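Local coordinates for outer membrane porin protein 32 (Delftia acidovorans, PDB 2FGQ) that forms anion-selective channels through the bacterial outer membrane as a homotrimer of beta barrels, at residues T201-I206 against Q224-K229; A127-I132 against Q192-G197. All blocks are in the same frame, centred on the assembly; numbering follows the deposited sequence.

Overall arrangement
Coming from the N terminus, the chain first reaches 127-132, part of the long segment between strands 86-90 and 137-141 that includes helix 96-101. Interaction 2 joins this piece to strand 183-196, closing a loop of 59 intervening residues that holds several barrel strands. The chain then turns into strand 199-213, where interaction 1 opens. It closes on the next strand, 218-230, as a beta hairpin. The two contacts follow in series and neither nests nor crosses. Strands 183-196 and 199-213 are neighbours in the barrel. Arg-203 of interaction 1 also hydrogen-bonds the loop at Asp-129. Interaction 2 and Arg-203 tie the loop to strands 183-196 and 199-213, and interaction 1 adds 218-230 to that part of the wall.

Interaction 1: residues T201-I206 against Q224-K229; sequences TDRDEI and QQTKFK
Arg-203 has CG anti to its backbone N (chi1 -177°) and runs extended to NE, which carries it across the ring of Phe-228. The ring leaves its own strand with CG beside the backbone N. Arg-203 CG lies over one ring face, 3.9 Å from the centroid of Phe-228, as a CH-pi contact. The guanidinium and ring planes stand 74° apart, so this is no flat stack. Thr-201 CG2 lies at the ring edge. Further along, the CG2 methyl of Thr-226 lies over one face of the guanidinium, offset toward the rim, 3.8 Å from Arg-203 CZ.

In the guanidinium plane, Arg-203 NH1 makes a salt bridge to Glu-205 OE1 at 2.9 Å. The carboxylate oxygen is met from above its own plane. One water accepts from Arg-203 NH2, donates to the same Glu-205 OE1 and bonds Thr-226 OG1. It thus links both strands. Two loop carbonyls, of Asp-129 and Arg-119, accept from Arg-203 NE and NH2, which is likely to hold the head against the loop.

The two segments are adjacent strands of the 16-stranded antiparallel porin barrel, joined as a hairpin. Asp-202 with Lys-229, Asp-204 with Lys-227 and Ile-206 with Gln-225 are hydrogen-bonded pairs. The straightest bond runs from Asp-204 N to Lys-227 O, at 176°. Arg-203 with Phe-228 and Glu-205 with Thr-226 are the non-hydrogen-bonded pairs between them, and their side chains share one face.

On the other face, Asp-202 OD1 takes Lys-193 as its salt-bridge partner, and Asp-204 OD1 bonds Gln-191. Ile-206 CG2 packs on Gln-225 CB at 3.9 Å.

Interaction 2: residues A127-I132 against Q192-G197; sequences ADDNGI and QKTAVG
Two direct hydrogen bonds join Gln-192 and Thr-194 of the strand to Asp-128 and Asp-129 of the loop. Gln-192 NE2 donates to Asp-128 O at 3.0 Å, and the bond is nearly straight at 172°. The acceptor lies in the Gln-192 amide plane, whereas the donor stands above the carbonyl plane. Gly-131 N reaches the same Asp-128 O from the opposite face and closes a type I beta turn. The second bond is very short: Thr-194 OG1 donates to Asp-129 OD2 at 2.5 Å. With chi1 at -166° the Thr-194 hydroxyl swings to the side opposite the backbone N, facing the carboxylate. Gly-126 N also bonds Asp-129 OD2.

One water adds the indirect links. It donates to Asp-129 OD1 at 2.6 Å and to Lys-193 O, and accepts from Gln-192 NE2. Both carboxylate oxygens of Asp-129 are therefore held, which should fix its rotation.

Van der Waals contact is slight. Gln-192 OE1 rests 3.4 Å from Gly-131 CA. With an alanine at Gln-192, Asp-128 O would probably keep the turn bond but lose its bond from the strand, and the water one mate.

The turn belongs to L3, the loop after the fifth barrel strand that folds inward and narrows the channel in porins, here against strand 183-196. Asp-128 points its carboxylate to Arg-92 in a salt bridge, and its side chain is about 9 Å from the bound malate. The contact is buried and almost wholly polar, so the position of the loop against the wall is likely to depend on directed bonds more than on apolar packing.

Interaction 1: residues T201-I206 against Q224-K229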
loop_
_atom_site.group_PDB
_atom_site.type_symbol
_atom_site.label_atom_id
_atom_site.label_comp_id
_atom_site.label_asym_id
_atom_site.label_seq_id
_atom_site.Cartn_x
_atom_site.Cartn_y
_atom_site.Cartn_z
ATOM N N THR A 201 -29.960 -6.418 11.591
ATOM C CA THR A 201 -29.976 -5.503 12.738
ATOM C C THR A 201 -29.776 -4.086 12.211
ATOM O O THR A 201 -28.971 -3.867 11.314
ATOM C CB THR A 201 -28.847 -5.859 13.711
ATOM O OG1 THR A 201 -29.063 -7.157 14.283
ATOM C CG2 THR A 201 -28.746 -4.932 14.891
ATOM N N ASP A 202 -30.557 -3.147 12.716
ATOM C CA ASP A 202 -30.337 -1.726 12.453
ATOM C C ASP A 202 -29.440 -1.157 13.544
ATOM O O ASP A 202 -29.633 -1.427 14.723
ATOM C CB ASP A 202 -31.642 -0.932 12.533
ATOM C CG ASP A 202 -32.602 -1.217 11.420
ATOM O OD1 ASP A 202 -32.243 -1.817 10.389
ATOM O OD2 ASP A 202 -33.817 -0.881 11.527
ATOM N N ARG A 203 -28.503 -0.316 13.154
ATOM C CA ARG A 203 -27.688 0.434 14.076
ATOM C C ARG A 203 -28.190 1.877 14.009
ATOM O O ARG A 203 -27.927 2.599 13.050
ATOM C CB ARG A 203 -26.205 0.359 13.670
ATOM C CG ARG A 203 -25.243 1.045 14.604
ATOM C CD ARG A 203 -23.855 1.202 14.012
ATOM N NE ARG A 203 -22.824 1.519 14.996
ATOM C CZ ARG A 203 -22.685 2.715 15.578
ATOM N NH1 ARG A 203 -23.464 3.745 15.225
ATOM N NH2 ARG A 203 -21.728 2.883 16.467
ATOM N N ASP A 204 -28.879 2.296 15.064
ATOM C CA ASP A 204 -29.491 3.622 15.158
ATOM C C ASP A 204 -28.656 4.474 16.113
ATOM O O ASP A 204 -28.309 4.012 17.182
ATOM C CB ASP A 204 -30.929 3.511 15.714
ATOM C CG ASP A 204 -31.831 2.703 14.852
ATOM O OD1 ASP A 204 -31.582 2.628 13.620
ATOM O OD2 ASP A 204 -32.846 2.121 15.318
ATOM N N GLU A 205 -28.359 5.709 15.751
ATOM C CA GLU A 205 -27.507 6.564 16.564
ATOM C C GLU A 205 -28.044 7.984 16.542
ATOM O O GLU A 205 -28.264 8.572 15.489
ATOM C CB GLU A 205 -26.112 6.546 15.969
ATOM C CG GLU A 205 -24.984 7.210 16.724
ATOM C CD GLU A 205 -23.773 7.360 15.816
ATOM O OE1 GLU A 205 -22.847 6.515 15.950
ATOM O OE2 GLU A 205 -23.781 8.293 14.943
ATOM N N ILE A 206 -28.242 8.535 17.727
ATOM C CA ILE A 206 -28.615 9.927 17.893
ATOM C C ILE A 206 -27.554 10.573 18.778
ATOM O O ILE A 206 -27.195 10.034 19.833
ATOM C CB ILE A 206 -30.032 10.068 18.464
ATOM C CG1 ILE A 206 -30.378 11.551 18.603
ATOM C CG2 ILE A 206 -30.116 9.445 19.800
ATOM C CD1 ILE A 206 -31.827 11.830 18.821
ATOM N N GLN A 224 -24.974 10.702 23.541
ATOM C CA GLN A 224 -25.250 9.835 22.432
ATOM C C GLN A 224 -25.977 8.591 22.884
ATOM O O GLN A 224 -25.634 8.017 23.916
ATOM C CB GLN A 224 -23.939 9.383 21.748
ATOM C CG GLN A 224 -24.126 8.643 20.439
ATOM C CD GLN A 224 -22.790 8.318 19.793
ATOM O OE1 GLN A 224 -22.479 8.822 18.678
ATOM N NE2 GLN A 224 -21.979 7.513 20.473
ATOM N N GLN A 225 -26.975 8.188 22.106
ATOM C CA GLN A 225 -27.600 6.874 22.267
ATOM C C GLN A 225 -27.389 6.090 21.004
ATOM O O GLN A 225 -27.722 6.563 19.918
ATOM C CB GLN A 225 -29.091 6.963 22.571
ATOM C CG GLN A 225 -29.698 5.604 22.754
ATOM C CD GLN A 225 -31.129 5.665 23.234
ATOM O OE1 GLN A 225 -32.046 5.608 22.427
ATOM N NE2 GLN A 225 -31.327 5.827 24.537
ATOM N N THR A 226 -26.805 4.896 21.164
ATOM C CA THR A 226 -26.593 3.981 20.055
ATOM C C THR A 226 -27.386 2.721 20.349
ATOM O O THR A 226 -27.193 2.095 21.396
ATOM C CB THR A 226 -25.130 3.644 19.993
ATOM O OG1 THR A 226 -24.388 4.859 19.843
ATOM C CG2 THR A 226 -24.845 2.837 18.737
ATOM N N LYS A 227 -28.276 2.352 19.441
ATOM C CA LYS A 227 -29.104 1.167 19.629
ATOM C C LYS A 227 -28.918 0.235 18.439
ATOM O O LYS A 227 -29.195 0.629 17.308
ATOM C CB LYS A 227 -30.581 1.593 19.715
ATOM C CG LYS A 227 -31.567 0.489 20.005
ATOM C CD LYS A 227 -32.999 0.976 20.420
ATOM C CE LYS A 227 -33.247 2.433 20.193
ATOM N NZ LYS A 227 -34.771 2.716 20.092
ATOM N N PHE A 228 -28.460 -0.990 18.679
ATOM C CA PHE A 228 -28.506 -2.030 17.679
ATOM C C PHE A 228 -29.806 -2.812 17.903
ATOM O O PHE A 228 -29.942 -3.553 18.887
ATOM C CB PHE A 228 -27.303 -2.958 17.789
ATOM C CG PHE A 228 -25.962 -2.382 17.347
ATOM C CD1 PHE A 228 -25.233 -1.548 18.150
ATOM C CD2 PHE A 228 -25.406 -2.770 16.145
ATOM C CE1 PHE A 228 -23.965 -1.081 17.765
ATOM C CE2 PHE A 228 -24.115 -2.362 15.754
ATOM C CZ PHE A 228 -23.396 -1.534 16.557
ATOM N N LYS A 229 -30.753 -2.608 17.018
ATOM C CA LYS A 229 -32.109 -3.162 17.112
ATOM C C LYS A 229 -32.244 -4.298 16.096
ATOM O O LYS A 229 -32.219 -4.076 14.889
ATOM C CB LYS A 229 -33.125 -2.070 16.804
ATOM C CG LYS A 229 -34.537 -2.450 17.069
ATOM C CD LYS A 229 -35.487 -1.225 17.163
ATOM C CE LYS A 229 -36.842 -1.560 16.556
ATOM N NZ LYS A 229 -37.408 -2.818 17.123
HETATM O O HOH W 1 -22.237 5.141 18.184
#

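Interaction 2: residues A127-I132 against Q192-G197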
loop_
_atom_site.group_PDB
_atom_site.type_symbol
_atom_site.label_atom_id
_atom_site.label_comp_id
_atom_site.label_asym_id
_atom_site.label_seq_id
_atom_site.Cartn_x
_atom_site.Cartn_y
_atom_site.Cartn_z
ATOM N N ALA A 127 -18.521 -3.605 8.069
ATOM C CA ALA A 127 -17.142 -3.093 7.964
ATOM C C ALA A 127 -16.920 -1.898 8.884
ATOM O O ALA A 127 -15.801 -1.692 9.380
ATOM C CB ALA A 127 -16.868 -2.689 6.525
ATOM N N ASP A 128 -17.985 -1.131 9.148
ATOM C CA ASP A 128 -17.845 0.141 9.857
ATOM C C ASP A 128 -18.956 0.316 10.896
ATOM O O ASP A 128 -19.635 1.346 10.965
ATOM C CB ASP A 128 -17.829 1.307 8.874
ATOM C CG ASP A 128 -16.615 1.283 7.971
ATOM O OD1 ASP A 128 -15.468 1.571 8.484
ATOM O OD2 ASP A 128 -16.711 0.934 6.768
ATOM N N ASP A 129 -19.085 -0.697 11.745
ATOM C CA ASP A 129 -20.107 -0.658 12.809
ATOM C C ASP A 129 -19.697 0.147 14.012
ATOM O O ASP A 129 -20.408 0.150 15.027
ATOM C CB ASP A 129 -20.530 -2.073 13.176
ATOM C CG ASP A 129 -21.623 -2.596 12.280
ATOM O OD1 ASP A 129 -22.350 -1.775 11.646
ATOM O OD2 ASP A 129 -21.837 -3.825 12.179
ATOM N N ASN A 130 -18.582 0.868 13.911
ATOM C CA ASN A 130 -18.317 1.944 14.858
ATOM C C ASN A 130 -18.964 3.281 14.467
ATOM O O ASN A 130 -18.862 4.246 15.209
ATOM C CB ASN A 130 -16.810 2.126 15.140
ATOM C CG ASN A 130 -15.967 2.421 13.910
ATOM O OD1 ASN A 130 -14.701 2.284 13.981
ATOM N ND2 ASN A 130 -16.590 2.779 12.815
ATOM N N GLY A 131 -19.626 3.331 13.322
ATOM C CA GLY A 131 -20.324 4.525 12.893
ATOM C C GLY A 131 -19.452 5.683 12.471
ATOM O O GLY A 131 -19.924 6.818 12.383
ATOM N N ILE A 132 -18.169 5.416 12.178
ATOM C CA ILE A 132 -17.233 6.501 11.888
ATOM C C ILE A 132 -17.100 6.806 10.360
ATOM O O ILE A 132 -17.286 7.942 9.944
ATOM C CB ILE A 132 -15.877 6.240 12.554
ATOM C CG1 ILE A 132 -16.028 6.177 14.064
ATOM C CG2 ILE A 132 -14.905 7.325 12.134
ATOM C CD1 ILE A 132 -14.768 5.840 14.842
ATOM N N GLN A 192 -27.562 2.719 10.250
ATOM C CA GLN A 192 -26.825 1.771 9.405
ATOM C C GLN A 192 -27.527 0.429 9.419
ATOM O O GLN A 192 -28.177 0.063 10.394
ATOM C CB GLN A 192 -25.358 1.599 9.842
ATOM C CG GLN A 192 -24.577 2.778 9.645
ATOM C CD GLN A 192 -23.098 2.679 10.077
ATOM O OE1 GLN A 192 -22.498 3.710 10.353
ATOM N NE2 GLN A 192 -22.503 1.469 10.064
ATOM N N LYS A 193 -27.408 -0.291 8.312
ATOM C CA LYS A 193 -27.850 -1.678 8.263
ATOM C C LYS A 193 -26.655 -2.583 8.577
ATOM O O LYS A 193 -25.578 -2.421 8.026
ATOM C CB LYS A 193 -28.422 -2.012 6.894
ATOM C CG LYS A 193 -29.675 -1.248 6.521
ATOM C CD LYS A 193 -30.859 -1.680 7.346
ATOM C CE LYS A 193 -32.140 -0.933 7.030
ATOM N NZ LYS A 193 -33.294 -1.602 7.770
ATOM N N THR A 194 -26.882 -3.585 9.403
ATOM C CA THR A 194 -25.864 -4.540 9.739
ATOM C C THR A 194 -26.425 -5.901 10.079
ATOM O O THR A 194 -27.588 -6.195 9.801
ATOM C CB THR A 194 -24.966 -3.953 10.807
ATOM O OG1 THR A 194 -23.764 -4.756 10.929
ATOM C CG2 THR A 194 -25.613 -3.837 12.187
ATOM N N ALA A 195 -25.583 -6.734 10.668
ATOM C CA ALA A 195 -26.002 -8.019 11.218
ATOM C C ALA A 195 -25.276 -8.247 12.519
ATOM O O ALA A 195 -24.138 -7.811 12.669
ATOM C CB ALA A 195 -25.744 -9.180 10.214
ATOM N N VAL A 196 -25.914 -8.966 13.432
ATOM C CA VAL A 196 -25.274 -9.403 14.669
ATOM C C VAL A 196 -25.572 -10.872 14.781
ATOM O O VAL A 196 -26.742 -11.291 14.701
ATOM C CB VAL A 196 -25.880 -8.672 15.867
ATOM C CG1 VAL A 196 -25.256 -9.258 17.139
ATOM C CG2 VAL A 196 -25.651 -7.163 15.760
ATOM N N GLY A 197 -24.527 -11.681 14.904
ATOM C CA GLY A 197 -24.711 -13.121 14.892
ATOM C C GLY A 197 -25.429 -13.693 13.682
ATOM O O GLY A 197 -26.098 -14.719 13.798
HETATM O O HOH W 2 -23.199 -1.295 9.201
#